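Local coordinates for protein MATE family efflux transporter (Vibrio cholerae, PDB 6IDP) that probably exports drugs across the bacterial membrane as a MATE-family multidrug transporter, changing conformation in a proton-dependent way, at residues G91-V94 with I95-G99; T170-L173 with N174-D178; Q222-I226 with S227-T231; L388-A392 with F393-C397; A414-G417 with N418-G422. All coordinates share one frame; numbering follows the deposited sequence.

How the interactions relate
All five interactions are local; four lie within helices and interaction 3 is a helix start. They form two touching pairs and one isolated contact. Interactions 1 and 3 touch, with centres about 13 Å apart: Leu93 CD2 packs 3.6 Å from Ser229 CB, so the start of helix 226-259 rests on helix 84-111. Interactions 4 and 5 are nearer still, about 8 Å between centres, on two antiparallel stretches joined by Arg389 and Asn418; from interaction 1 they lie across the chain's centre. Interaction 2 stands apart, about 27 Å from interaction 1 between centres. Monoolein molecules lie near every one of them, in keeping with membrane-embedded surfaces.

Interaction 1 (G91-V94 with I95-G99); sequences GGLV and IVIGG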
loop_
_atom_site.group_PDB
_atom_site.type_symbol
_atom_site.label_atom_id
_atom_site.label_comp_id
_atom_site.label_asym_id
_atom_site.label_seq_id
_atom_site.Cartn_x
_atom_site.Cartn_y
_atom_site.Cartn_z
ATOM N N GLY A 91 3.732 11.703 -17.903
ATOM C CA GLY A 91 4.085 12.142 -16.565
ATOM C C GLY A 91 3.337 13.405 -16.197
ATOM O O GLY A 91 2.810 13.527 -15.090
ATOM N N GLY A 92 3.289 14.345 -17.137
ATOM C CA GLY A 92 2.518 15.560 -16.956
ATOM C C GLY A 92 1.028 15.281 -16.855
ATOM O O GLY A 92 0.335 15.889 -16.039
ATOM N N LEU A 93 0.537 14.357 -17.677
ATOM C CA LEU A 93 -0.887 14.027 -17.696
ATOM C C LEU A 93 -1.344 13.425 -16.368
ATOM O O LEU A 93 -2.432 13.736 -15.882
ATOM C CB LEU A 93 -1.205 13.063 -18.843
ATOM C CG LEU A 93 -2.670 12.632 -18.961
ATOM C CD1 LEU A 93 -3.569 13.823 -19.273
ATOM C CD2 LEU A 93 -2.849 11.535 -20.000
ATOM N N VAL A 94 -0.508 12.566 -15.789
ATOM C CA VAL A 94 -0.816 11.923 -14.515
ATOM C C VAL A 94 -0.943 12.946 -13.385
ATOM O O VAL A 94 -1.870 12.882 -12.578
ATOM C CB VAL A 94 0.257 10.882 -14.146
ATOM C CG1 VAL A 94 0.091 10.426 -12.704
ATOM C CG2 VAL A 94 0.183 9.696 -15.095
ATOM N N ILE A 95 -0.009 13.892 -13.344
ATOM C CA ILE A 95 -0.029 14.961 -12.352
ATOM C C ILE A 95 -1.322 15.772 -12.451
ATOM O O ILE A 95 -1.935 16.110 -11.435
ATOM C CB ILE A 95 1.187 15.901 -12.513
ATOM C CG1 ILE A 95 2.492 15.134 -12.288
ATOM C CG2 ILE A 95 1.102 17.061 -11.544
ATOM C CD1 ILE A 95 2.587 14.478 -10.926
ATOM N N VAL A 96 -1.740 16.066 -13.680
ATOM C CA VAL A 96 -2.957 16.834 -13.919
ATOM C C VAL A 96 -4.210 16.036 -13.547
ATOM O O VAL A 96 -5.101 16.553 -12.872
ATOM C CB VAL A 96 -3.039 17.290 -15.391
ATOM C CG1 VAL A 96 -4.423 17.823 -15.721
ATOM C CG2 VAL A 96 -1.975 18.343 -15.672
ATOM N N ILE A 97 -4.262 14.779 -13.977
ATOM C CA ILE A 97 -5.368 13.879 -13.649
ATOM C C ILE A 97 -5.532 13.712 -12.141
ATOM O O ILE A 97 -6.635 13.826 -11.607
ATOM C CB ILE A 97 -5.170 12.480 -14.282
ATOM C CG1 ILE A 97 -5.342 12.550 -15.798
ATOM C CG2 ILE A 97 -6.142 11.470 -13.683
ATOM C CD1 ILE A 97 -6.689 13.076 -16.235
ATOM N N GLY A 98 -4.426 13.435 -11.460
ATOM C CA GLY A 98 -4.446 13.254 -10.023
ATOM C C GLY A 98 -4.822 14.530 -9.297
ATOM O O GLY A 98 -5.596 14.501 -8.341
ATOM N N GLY A 99 -4.277 15.651 -9.755
ATOM C CA GLY A 99 -4.539 16.936 -9.134
ATOM C C GLY A 99 -6.008 17.299 -9.146
ATOM O O GLY A 99 -6.579 17.655 -8.117
#
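A glycine-rich turn of the membrane helix 84-111 is the setting here, and Leu93 and Ile97 are the side chains that meet along it. They lie side by side, one turn apart and pointing the same way, with Leu93 CD1 4.1 Å from Ile97 CG1. The isoleucine gets there because its CG1 branch sits beside its own backbone N (chi1 -70°), which also lays CG1 against the helix, 3.1 Å from Leu93 O. Leu93 O accepts from Ile97 N at 2.8 Å. The next bond, from Gly98 N to Val94 O, is equally short at 2.8 Å, and Val96 N reaches Gly92 O at 3.1 Å. The first of the series, Ile95 N to Gly91 O, is weak at 3.3 Å; close to it, Ile95 CG1 comes within 3.2 Å of Gly91 O. Leu93 and Ile97 share one face of the helix and Ile95 points to another; the four glycines, Gly91, Gly92, Gly98 and Gly99, add no side chain. Leu93 and Ile97 together meet Leu230 of helix 226-259, Ile95 packs against Met146, Phe149 and Tyr150 of helix 124-156, and Val96 touches a bound lipid and the loop residues Tyr219 and Trp221.

Interaction 2 (T170-L173 with N174-D178); sequences TSVL and NLILD
The one flat group that takes part here is the carboxamide of Asn174, borne on a CB that lies 3.2 Å from Thr170 O. With CG anti to the backbone N (chi1 -158°), the amide leads away from the preceding turn: its ND2 is hydrogen-bonded to Thr196 OG1 on helix 189-213, Ala195 and Ala199 pack beside it, and Phe31 of helix 5-39 and a bound monoolein touch Asn174 as well. Behind the amide, the Asn174 backbone N is held by Thr170 O at 2.8 Å. Another side of the helix is apolar. Leu173 and Leu177 run alongside each other, the branch point CG of the first meeting CD1 of the second at 4.1 Å, and Val172 CG1 meets Ile176 CD1 at the same 4.1 Å. Both pairs are spaced by four residues and are backed by bonds of 3.0 Å, from Leu177 N to Leu173 O and from Ile176 N to Val172 O. Thr170 and Ser171 turn their hydroxyls back onto the helix, bonding to Leu166 O and Met167 O respectively. The result is an amphipathic transmembrane helix, its polar flank against helices 5-39 and 189-213; Val172 and Ile176 are exposed, while Leu173 still packs on Val202.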
loop_
_atom_site.group_PDB
_atom_site.type_symbol
_atom_site.label_atom_id
_atom_site.label_comp_id
_atom_site.label_asym_id
_atom_site.label_seq_id
_atom_site.Cartn_x
_atom_site.Cartn_y
_atom_site.Cartn_z
ATOM N N THR A 170 10.259 13.823 4.956
ATOM C CA THR A 170 8.931 14.291 5.337
ATOM C C THR A 170 8.453 13.628 6.630
ATOM O O THR A 170 7.722 14.239 7.409
ATOM C CB THR A 170 7.896 14.047 4.218
ATOM O OG1 THR A 170 7.832 12.648 3.916
ATOM C CG2 THR A 170 8.276 14.822 2.960
ATOM N N SER A 171 8.869 12.384 6.856
ATOM C CA SER A 171 8.528 11.671 8.086
ATOM C C SER A 171 9.145 12.338 9.309
ATOM O O SER A 171 8.477 12.532 10.324
ATOM C CB SER A 171 8.986 10.211 8.017
ATOM O OG SER A 171 8.281 9.501 7.018
ATOM N N VAL A 172 10.427 12.675 9.208
ATOM C CA VAL A 172 11.132 13.357 10.286
ATOM C C VAL A 172 10.566 14.756 10.482
ATOM O O VAL A 172 10.309 15.183 11.610
ATOM C CB VAL A 172 12.649 13.444 10.008
ATOM C CG1 VAL A 172 13.297 14.528 10.860
ATOM C CG2 VAL A 172 13.309 12.101 10.256
ATOM N N LEU A 173 10.357 15.461 9.373
ATOM C CA LEU A 173 9.823 16.816 9.420
ATOM C C LEU A 173 8.432 16.839 10.055
ATOM O O LEU A 173 8.130 17.713 10.868
ATOM C CB LEU A 173 9.785 17.422 8.013
ATOM C CG LEU A 173 9.516 18.922 7.905
ATOM C CD1 LEU A 173 10.417 19.697 8.855
ATOM C CD2 LEU A 173 9.720 19.398 6.474
ATOM N N ASN A 174 7.595 15.870 9.699
ATOM C CA ASN A 174 6.255 15.778 10.272
ATOM C C ASN A 174 6.305 15.422 11.755
ATOM O O ASN A 174 5.462 15.863 12.536
ATOM C CB ASN A 174 5.414 14.745 9.514
ATOM C CG ASN A 174 3.920 14.965 9.685
ATOM O OD1 ASN A 174 3.477 15.619 10.630
ATOM N ND2 ASN A 174 3.135 14.403 8.774
ATOM N N LEU A 175 7.300 14.626 12.134
ATOM C CA LEU A 175 7.487 14.237 13.529
ATOM C C LEU A 175 7.821 15.459 14.383
ATOM O O LEU A 175 7.294 15.620 15.480
ATOM C CB LEU A 175 8.590 13.180 13.641
ATOM C CG LEU A 175 8.778 12.403 14.951
ATOM C CD1 LEU A 175 9.682 13.144 15.934
ATOM C CD2 LEU A 175 7.436 12.050 15.588
ATOM N N ILE A 176 8.690 16.320 13.865
ATOM C CA ILE A 176 9.102 17.530 14.572
ATOM C C ILE A 176 7.974 18.559 14.666
ATOM O O ILE A 176 7.761 19.163 15.716
ATOM C CB ILE A 176 10.322 18.187 13.890
ATOM C CG1 ILE A 176 11.523 17.240 13.913
ATOM C CG2 ILE A 176 10.673 19.501 14.566
ATOM C CD1 ILE A 176 12.748 17.793 13.212
ATOM N N LEU A 177 7.254 18.755 13.566
ATOM C CA LEU A 177 6.197 19.762 13.512
ATOM C C LEU A 177 4.944 19.342 14.277
ATOM O O LEU A 177 4.145 20.187 14.683
ATOM C CB LEU A 177 5.835 20.072 12.058
ATOM C CG LEU A 177 6.922 20.765 11.233
ATOM C CD1 LEU A 177 6.498 20.902 9.778
ATOM C CD2 LEU A 177 7.256 22.124 11.826
ATOM N N ASP A 178 4.783 18.036 14.474
ATOM C CA ASP A 178 3.582 17.486 15.098
ATOM C C ASP A 178 3.287 18.077 16.487
ATOM O O ASP A 178 2.221 18.657 16.681
ATOM C CB ASP A 178 3.679 15.955 15.183
ATOM C CG ASP A 178 2.574 15.254 14.415
ATOM O OD1 ASP A 178 1.879 15.923 13.621
ATOM O OD2 ASP A 178 2.405 14.030 14.600
#

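Interaction 3 (Q222-I226 with S227-T231); sequences QDLNI and SQSLT. With OLC ((2R)-2,3-dihydroxypropyl (9Z)-octadec-9-enoate), chain C.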
loop_
_atom_site.group_PDB
_atom_site.type_symbol
_atom_site.label_atom_id
_atom_site.label_comp_id
_atom_site.label_asym_id
_atom_site.label_seq_id
_atom_site.Cartn_x
_atom_site.Cartn_y
_atom_site.Cartn_z
ATOM N N GLN A 222 0.817 18.887 -27.635
ATOM C CA GLN A 222 0.330 19.172 -28.983
ATOM C C GLN A 222 0.108 17.901 -29.808
ATOM O O GLN A 222 -0.848 17.816 -30.580
ATOM C CB GLN A 222 1.300 20.105 -29.718
ATOM C CG GLN A 222 1.367 21.523 -29.163
ATOM C CD GLN A 222 2.249 21.640 -27.931
ATOM O OE1 GLN A 222 2.853 20.661 -27.490
ATOM N NE2 GLN A 222 2.331 22.843 -27.373
ATOM N N ASP A 223 0.981 16.913 -29.635
ATOM C CA ASP A 223 0.891 15.682 -30.413
ATOM C C ASP A 223 0.433 14.491 -29.578
ATOM O O ASP A 223 0.572 13.343 -30.001
ATOM C CB ASP A 223 2.241 15.365 -31.062
ATOM N N LEU A 224 -0.113 14.760 -28.396
ATOM C CA LEU A 224 -0.550 13.693 -27.499
ATOM C C LEU A 224 -2.021 13.347 -27.699
ATOM O O LEU A 224 -2.887 14.221 -27.634
ATOM C CB LEU A 224 -0.310 14.087 -26.039
ATOM C CG LEU A 224 -0.755 13.073 -24.980
ATOM C CD1 LEU A 224 0.117 11.827 -25.024
ATOM C CD2 LEU A 224 -0.741 13.692 -23.591
ATOM N N ASN A 225 -2.300 12.071 -27.944
ATOM C CA ASN A 225 -3.675 11.590 -27.993
ATOM C C ASN A 225 -4.193 11.382 -26.573
ATOM O O ASN A 225 -3.943 10.343 -25.960
ATOM C CB ASN A 225 -3.766 10.292 -28.798
ATOM C CG ASN A 225 -5.191 9.948 -29.199
ATOM O OD1 ASN A 225 -6.146 10.268 -28.493
ATOM N ND2 ASN A 225 -5.335 9.285 -30.340
ATOM N N ILE A 226 -4.907 12.379 -26.057
ATOM C CA ILE A 226 -5.371 12.366 -24.673
ATOM C C ILE A 226 -6.340 11.214 -24.399
ATOM O O ILE A 226 -6.190 10.495 -23.412
ATOM C CB ILE A 226 -6.040 13.710 -24.306
ATOM C CG1 ILE A 226 -4.997 14.831 -24.296
ATOM C CG2 ILE A 226 -6.718 13.625 -22.950
ATOM C CD1 ILE A 226 -5.553 16.189 -23.919
ATOM N N SER A 227 -7.319 11.034 -25.278
ATOM C CA SER A 227 -8.298 9.959 -25.136
ATOM C C SER A 227 -7.621 8.587 -25.101
ATOM O O SER A 227 -8.032 7.695 -24.359
ATOM C CB SER A 227 -9.316 10.017 -26.277
ATOM O OG SER A 227 -10.332 9.045 -26.109
ATOM N N GLN A 228 -6.571 8.439 -25.901
ATOM C CA GLN A 228 -5.821 7.193 -25.983
ATOM C C GLN A 228 -5.012 6.952 -24.712
ATOM O O GLN A 228 -4.963 5.836 -24.195
ATOM C CB GLN A 228 -4.896 7.224 -27.197
ATOM C CG GLN A 228 -4.707 5.897 -27.898
ATOM C CD GLN A 228 -4.201 6.075 -29.315
ATOM O OE1 GLN A 228 -4.975 6.360 -30.230
ATOM N NE2 GLN A 228 -2.896 5.921 -29.503
ATOM N N SER A 229 -4.374 8.008 -24.216
ATOM C CA SER A 229 -3.560 7.917 -23.013
ATOM C C SER A 229 -4.424 7.617 -21.794
ATOM O O SER A 229 -4.037 6.833 -20.928
ATOM C CB SER A 229 -2.776 9.211 -22.795
ATOM O OG SER A 229 -1.907 9.471 -23.882
ATOM N N LEU A 230 -5.592 8.249 -21.737
ATOM C CA LEU A 230 -6.527 8.032 -20.641
ATOM C C LEU A 230 -7.055 6.605 -20.645
ATOM O O LEU A 230 -7.306 6.021 -19.591
ATOM C CB LEU A 230 -7.685 9.027 -20.722
ATOM C CG LEU A 230 -7.337 10.462 -20.322
ATOM C CD1 LEU A 230 -8.565 11.362 -20.382
ATOM C CD2 LEU A 230 -6.712 10.489 -18.934
ATOM N N THR A 231 -7.210 6.043 -21.838
ATOM C CA THR A 231 -7.641 4.660 -21.985
ATOM C C THR A 231 -6.561 3.702 -21.490
ATOM O O THR A 231 -6.854 2.716 -20.811
ATOM C CB THR A 231 -7.989 4.335 -23.450
ATOM O OG1 THR A 231 -9.041 5.200 -23.891
ATOM C CG2 THR A 231 -8.433 2.889 -23.592
HETATM C C10 OLC C . -4.910 21.868 -12.292
HETATM C C9 OLC C . -4.275 22.111 -13.456
HETATM C C11 OLC C . -5.864 22.885 -11.707
HETATM C C8 OLC C . -4.503 23.407 -14.203
HETATM C C24 OLC C . 0.434 23.496 -24.134
HETATM C C12 OLC C . -5.988 22.645 -10.218
HETATM C C7 OLC C . -3.356 23.632 -15.163
HETATM C C13 OLC C . -6.422 21.217 -9.968
HETATM C C6 OLC C . -3.900 23.818 -16.562
HETATM C C14 OLC C . -6.389 20.937 -8.482
HETATM C C5 OLC C . -4.345 22.486 -17.127
HETATM C C4 OLC C . -3.138 21.699 -17.591
HETATM C C3 OLC C . -3.258 21.378 -19.066
HETATM C C2 OLC C . -2.562 22.444 -19.886
HETATM C C21 OLC C . -1.028 21.707 -23.247
HETATM C C1 OLC C . -1.783 21.798 -21.014
HETATM C C22 OLC C . -0.717 22.566 -24.453
HETATM O O19 OLC C . -1.364 20.664 -20.892
HETATM O O25 OLC C . 0.484 24.545 -25.074
HETATM O O23 OLC C . -0.367 21.736 -25.535
HETATM O O20 OLC C . -1.542 22.504 -22.206
#
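Polar contacts dominate where Asn225 meets Gln228 and Ser229, at the N-cap of helix 226-259. Asn225 OD1 accepts from Gln228 N at 3.2 Å, the capping bond, with the donor well above the plane of the amide carbonyl and not on a lone pair. The backbone oxygen of the same residue is gripped twice by Ser229: its N lies in the carbonyl plane at 2.9 Å, while its OG, placed beside its own backbone N (chi1 -61°), donates from above that plane at 3.0 Å. The side chains of Asn225 and Gln228 cross at about a right angle, and their amide planes are turned 42° from one another. One residue on, the helix is under way, with Leu230 N bonded to Ile226 O at 2.9 Å. The apolar contact is a single pair: Ile226 and Leu230 run side by side, CG2 of the one 3.9 Å from CD1 of the other. Separately, the Leu224 CD1 methyl abuts the hydroxyl of Ser229, 3.3 Å from OG. Lipid contact comes from the loop, where Gln222 NE2 lies 3.4 Å from O25 of a monoolein head group that also bonds to Trp221 N. Ser229 and Leu224 face helix 84-111, meeting Tyr86, and Ser229 also packs on Leu90 and Leu93.

Interaction 4 (L388-A392 with F393-C397); sequences LRLFA and FYLPC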
loop_
_atom_site.group_PDB
_atom_site.type_symbol
_atom_site.label_atom_id
_atom_site.label_comp_id
_atom_site.label_asym_id
_atom_site.label_seq_id
_atom_site.Cartn_x
_atom_site.Cartn_y
_atom_site.Cartn_z
ATOM N N LEU A 388 -9.618 -13.749 -5.773
ATOM C CA LEU A 388 -9.549 -15.164 -5.414
ATOM C C LEU A 388 -8.953 -15.354 -4.027
ATOM O O LEU A 388 -9.457 -16.141 -3.227
ATOM C CB LEU A 388 -8.724 -15.943 -6.440
ATOM C CG LEU A 388 -9.429 -16.371 -7.726
ATOM C CD1 LEU A 388 -8.452 -17.069 -8.657
ATOM C CD2 LEU A 388 -10.609 -17.277 -7.405
ATOM N N ARG A 389 -7.875 -14.624 -3.757
ATOM C CA ARG A 389 -7.206 -14.662 -2.465
ATOM C C ARG A 389 -8.193 -14.365 -1.343
ATOM O O ARG A 389 -8.191 -15.029 -0.310
ATOM C CB ARG A 389 -6.048 -13.660 -2.430
ATOM C CG ARG A 389 -5.179 -13.749 -1.185
ATOM C CD ARG A 389 -5.559 -12.725 -0.128
ATOM N NE ARG A 389 -5.057 -13.107 1.189
ATOM C CZ ARG A 389 -5.024 -12.296 2.242
ATOM N NH1 ARG A 389 -5.453 -11.046 2.134
ATOM N NH2 ARG A 389 -4.553 -12.735 3.403
ATOM N N LEU A 390 -9.047 -13.375 -1.569
ATOM C CA LEU A 390 -9.976 -12.919 -0.549
ATOM C C LEU A 390 -11.173 -13.834 -0.352
ATOM O O LEU A 390 -11.392 -14.372 0.732
ATOM C CB LEU A 390 -10.475 -11.516 -0.891
ATOM C CG LEU A 390 -10.260 -10.471 0.200
ATOM C CD1 LEU A 390 -10.286 -11.140 1.567
ATOM C CD2 LEU A 390 -8.946 -9.726 -0.021
ATOM N N PHE A 391 -11.955 -13.996 -1.411
ATOM C CA PHE A 391 -13.280 -14.585 -1.287
ATOM C C PHE A 391 -13.311 -16.088 -1.540
ATOM O O PHE A 391 -14.242 -16.768 -1.112
ATOM C CB PHE A 391 -14.250 -13.867 -2.232
ATOM C CG PHE A 391 -14.385 -12.399 -1.948
ATOM C CD1 PHE A 391 -15.098 -11.958 -0.843
ATOM C CD2 PHE A 391 -13.799 -11.459 -2.781
ATOM C CE1 PHE A 391 -15.223 -10.608 -0.576
ATOM C CE2 PHE A 391 -13.923 -10.106 -2.519
ATOM C CZ PHE A 391 -14.637 -9.682 -1.414
ATOM N N ALA A 392 -12.301 -16.605 -2.231
ATOM C CA ALA A 392 -12.253 -18.033 -2.532
ATOM C C ALA A 392 -11.420 -18.807 -1.510
ATOM O O ALA A 392 -11.730 -19.956 -1.189
ATOM C CB ALA A 392 -11.703 -18.265 -3.936
ATOM N N PHE A 393 -10.372 -18.170 -0.995
ATOM C CA PHE A 393 -9.394 -18.863 -0.160
ATOM C C PHE A 393 -9.369 -18.391 1.296
ATOM O O PHE A 393 -9.637 -19.173 2.207
ATOM C CB PHE A 393 -8.000 -18.711 -0.773
ATOM C CG PHE A 393 -7.922 -19.158 -2.202
ATOM C CD1 PHE A 393 -8.561 -20.315 -2.612
ATOM C CD2 PHE A 393 -7.225 -18.411 -3.138
ATOM C CE1 PHE A 393 -8.497 -20.729 -3.929
ATOM C CE2 PHE A 393 -7.159 -18.816 -4.458
ATOM C CZ PHE A 393 -7.796 -19.977 -4.854
ATOM N N TYR A 394 -9.041 -17.119 1.509
ATOM C CA TYR A 394 -8.807 -16.597 2.853
ATOM C C TYR A 394 -10.048 -16.639 3.744
ATOM O O TYR A 394 -10.051 -17.301 4.781
ATOM C CB TYR A 394 -8.283 -15.162 2.776
ATOM C CG TYR A 394 -7.701 -14.638 4.069
ATOM C CD1 TYR A 394 -6.640 -15.285 4.686
ATOM C CD2 TYR A 394 -8.198 -13.484 4.660
ATOM C CE1 TYR A 394 -6.098 -14.807 5.864
ATOM C CE2 TYR A 394 -7.661 -12.996 5.840
ATOM C CZ TYR A 394 -6.612 -13.664 6.436
ATOM O OH TYR A 394 -6.068 -13.193 7.607
ATOM N N LEU A 395 -11.093 -15.922 3.342
ATOM C CA LEU A 395 -12.308 -15.833 4.146
ATOM C C LEU A 395 -13.021 -17.181 4.338
ATOM O O LEU A 395 -13.480 -17.463 5.443
ATOM C CB LEU A 395 -13.276 -14.809 3.542
ATOM C CG LEU A 395 -12.893 -13.336 3.721
ATOM C CD1 LEU A 395 -13.935 -12.422 3.087
ATOM C CD2 LEU A 395 -12.705 -12.995 5.193
ATOM N N PRO A 396 -13.126 -18.014 3.280
ATOM C CA PRO A 396 -13.749 -19.316 3.554
ATOM C C PRO A 396 -12.950 -20.167 4.540
ATOM O O PRO A 396 -13.549 -20.861 5.359
ATOM C CB PRO A 396 -13.791 -19.982 2.175
ATOM C CG PRO A 396 -13.797 -18.861 1.217
ATOM C CD PRO A 396 -12.920 -17.811 1.834
ATOM N N CYS A 397 -11.623 -20.113 4.466
ATOM C CA CYS A 397 -10.791 -20.894 5.378
ATOM C C CYS A 397 -10.868 -20.352 6.805
ATOM O O CYS A 397 -10.862 -21.121 7.764
ATOM C CB CYS A 397 -9.337 -20.925 4.896
ATOM S SG CYS A 397 -9.025 -22.090 3.539
#
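Between 388-392 and 393-397 the helix widens into a π-type turn and bends, the two short axes lying 25° apart. This is a local distortion of the membrane helix 379-435 of the MATE fold. Its bonds reach five residues instead of four: Tyr394 N donates to Arg389 O at 2.9 Å and Leu395 N to Leu390 O at 3.1 Å, and the bond from Phe393 N to Leu388 O, also five residues back, is weak. Pro396, which has no N-H, follows at the kink. Five residues apart, Arg389 and Tyr394 lie side by side. The arginine chain bends at chi2 (-97°) and lays its guanidinium on the tyrosine ring, planes 27° apart, as a stacked cation-π pair with CZ 4.1 Å from the ring centroid and NH2 over the middle of the face. NH2 probably also bonds to Asn418 OD1, an amide partner besides the ring, which would steady its position. Next along, Ala392 CB sits over one face of the Phe393 ring, a CH-π contact at 4.1 Å from the centroid, and Leu388 CB touches Phe393 CE2. Phe391 and Leu390 flank Leu395, with Leu390 CD1 4.0 Å from Leu395 CG, and meet helix 226-259 through Leu246, Leu249 and Ser250. At the kink, the proline ring wedges against the preceding turn, Pro396 CG lying 3.2 Å from Phe391 O.

Interaction 5 (A414-G417 with N418-G422); sequences ALVG and NIIAG. With OLC ((2R)-2,3-dihydroxypropyl (9Z)-octadec-9-enoate), chain G.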
loop_
_atom_site.group_PDB
_atom_site.type_symbol
_atom_site.label_atom_id
_atom_site.label_comp_id
_atom_site.label_asym_id
_atom_site.label_seq_id
_atom_site.Cartn_x
_atom_site.Cartn_y
_atom_site.Cartn_z
ATOM N N ALA A 414 -6.207 -19.137 8.385
ATOM C CA ALA A 414 -5.392 -18.088 7.785
ATOM C C ALA A 414 -4.127 -18.680 7.175
ATOM O O ALA A 414 -3.676 -18.252 6.113
ATOM C CB ALA A 414 -5.039 -17.027 8.817
ATOM N N LEU A 415 -3.563 -19.668 7.860
ATOM C CA LEU A 415 -2.389 -20.381 7.371
ATOM C C LEU A 415 -2.688 -21.100 6.058
ATOM O O LEU A 415 -1.967 -20.940 5.074
ATOM C CB LEU A 415 -1.901 -21.379 8.422
ATOM C CG LEU A 415 -0.947 -22.483 7.960
ATOM C CD1 LEU A 415 0.361 -21.901 7.472
ATOM C CD2 LEU A 415 -0.706 -23.472 9.086
ATOM N N VAL A 416 -3.755 -21.895 6.055
ATOM C CA VAL A 416 -4.137 -22.654 4.871
ATOM C C VAL A 416 -4.512 -21.721 3.726
ATOM O O VAL A 416 -4.080 -21.915 2.590
ATOM C CB VAL A 416 -5.312 -23.603 5.167
ATOM C CG1 VAL A 416 -5.789 -24.281 3.888
ATOM C CG2 VAL A 416 -4.901 -24.638 6.202
ATOM N N GLY A 417 -5.307 -20.702 4.037
ATOM C CA GLY A 417 -5.757 -19.746 3.044
ATOM C C GLY A 417 -4.616 -19.027 2.351
ATOM O O GLY A 417 -4.616 -18.889 1.127
ATOM N N ASN A 418 -3.640 -18.571 3.131
ATOM C CA ASN A 418 -2.500 -17.850 2.579
ATOM C C ASN A 418 -1.660 -18.720 1.652
ATOM O O ASN A 418 -1.232 -18.274 0.588
ATOM C CB ASN A 418 -1.624 -17.293 3.701
ATOM C CG ASN A 418 -2.241 -16.085 4.377
ATOM O OD1 ASN A 418 -3.144 -15.450 3.833
ATOM N ND2 ASN A 418 -1.751 -15.755 5.566
ATOM N N ILE A 419 -1.429 -19.962 2.063
ATOM C CA ILE A 419 -0.619 -20.892 1.289
ATOM C C ILE A 419 -1.276 -21.226 -0.044
ATOM O O ILE A 419 -0.617 -21.217 -1.089
ATOM C CB ILE A 419 -0.363 -22.185 2.077
ATOM C CG1 ILE A 419 0.641 -21.917 3.198
ATOM C CG2 ILE A 419 0.140 -23.295 1.154
ATOM C CD1 ILE A 419 0.966 -23.135 4.030
ATOM N N ILE A 420 -2.574 -21.511 -0.002
ATOM C CA ILE A 420 -3.333 -21.798 -1.211
ATOM C C ILE A 420 -3.317 -20.600 -2.160
ATOM O O ILE A 420 -3.104 -20.751 -3.361
ATOM C CB ILE A 420 -4.792 -22.180 -0.883
ATOM C CG1 ILE A 420 -4.833 -23.491 -0.093
ATOM C CG2 ILE A 420 -5.611 -22.305 -2.155
ATOM C CD1 ILE A 420 -6.235 -24.008 0.170
ATOM N N ALA A 421 -3.523 -19.411 -1.602
ATOM C CA ALA A 421 -3.572 -18.179 -2.384
ATOM C C ALA A 421 -2.259 -17.899 -3.113
ATOM O O ALA A 421 -2.265 -17.472 -4.270
ATOM C CB ALA A 421 -3.927 -17.011 -1.487
ATOM N N GLY A 422 -1.141 -18.128 -2.430
ATOM C CA GLY A 422 0.167 -17.910 -3.020
ATOM C C GLY A 422 0.450 -18.885 -4.147
ATOM O O GLY A 422 1.007 -18.517 -5.185
HETATM C C18 OLC G . 4.333 -20.887 -1.694
HETATM C C10 OLC G . 10.242 -19.422 -8.186
HETATM C C9 OLC G . 11.453 -19.912 -8.521
HETATM C C17 OLC G . 3.530 -20.924 -2.975
HETATM C C11 OLC G . 9.156 -20.371 -7.724
HETATM C C16 OLC G . 4.186 -20.040 -4.015
HETATM C C12 OLC G . 8.029 -19.608 -7.058
HETATM C C15 OLC G . 5.260 -20.805 -4.760
HETATM C C13 OLC G . 7.024 -20.596 -6.501
HETATM C C14 OLC G . 5.969 -19.857 -5.707
#
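The Asn418 carboxamide is held at both ends, ND2 bonding to Ser359 OG and OD1 probably taking NH2 of Arg389, while the backbone N of the same residue donates to Ala414 O at 3.0 Å. This is a regular turn of the membrane helix 379-435 in the MATE fold, where the chain, having passed through 388-397, runs back antiparallel beside it. Three more bonds of the same i to i+4 kind follow. Ile420 N reaches Val416 O at 3.0 Å in a nearly straight bond (169°), and Ala421 N reaches Gly417 O at 3.0 Å, while Ile419 N to Leu415 O is longer. Asn418 keeps CG beside its own backbone N (chi1 -75°), which folds the amide back along the helix over Ala414. A buried amide is thus satisfied from two sides, and it would help hold that arginine in place. Aliphatic pairs run alongside each other: Leu415 CD1 and Ile419 CD1 meet at 3.7 Å, and Ile419 also touches a bound monoolein. Another monoolein, of chain G, approaches the end of the segment, its C16 3.7 Å from Gly422 O. Ala421 packs on Arg389. The second aliphatic pair lies along a different line, with Ile420 on Phe393, and there Val416 CG1 rests 3.8 Å from Ile420 CD1.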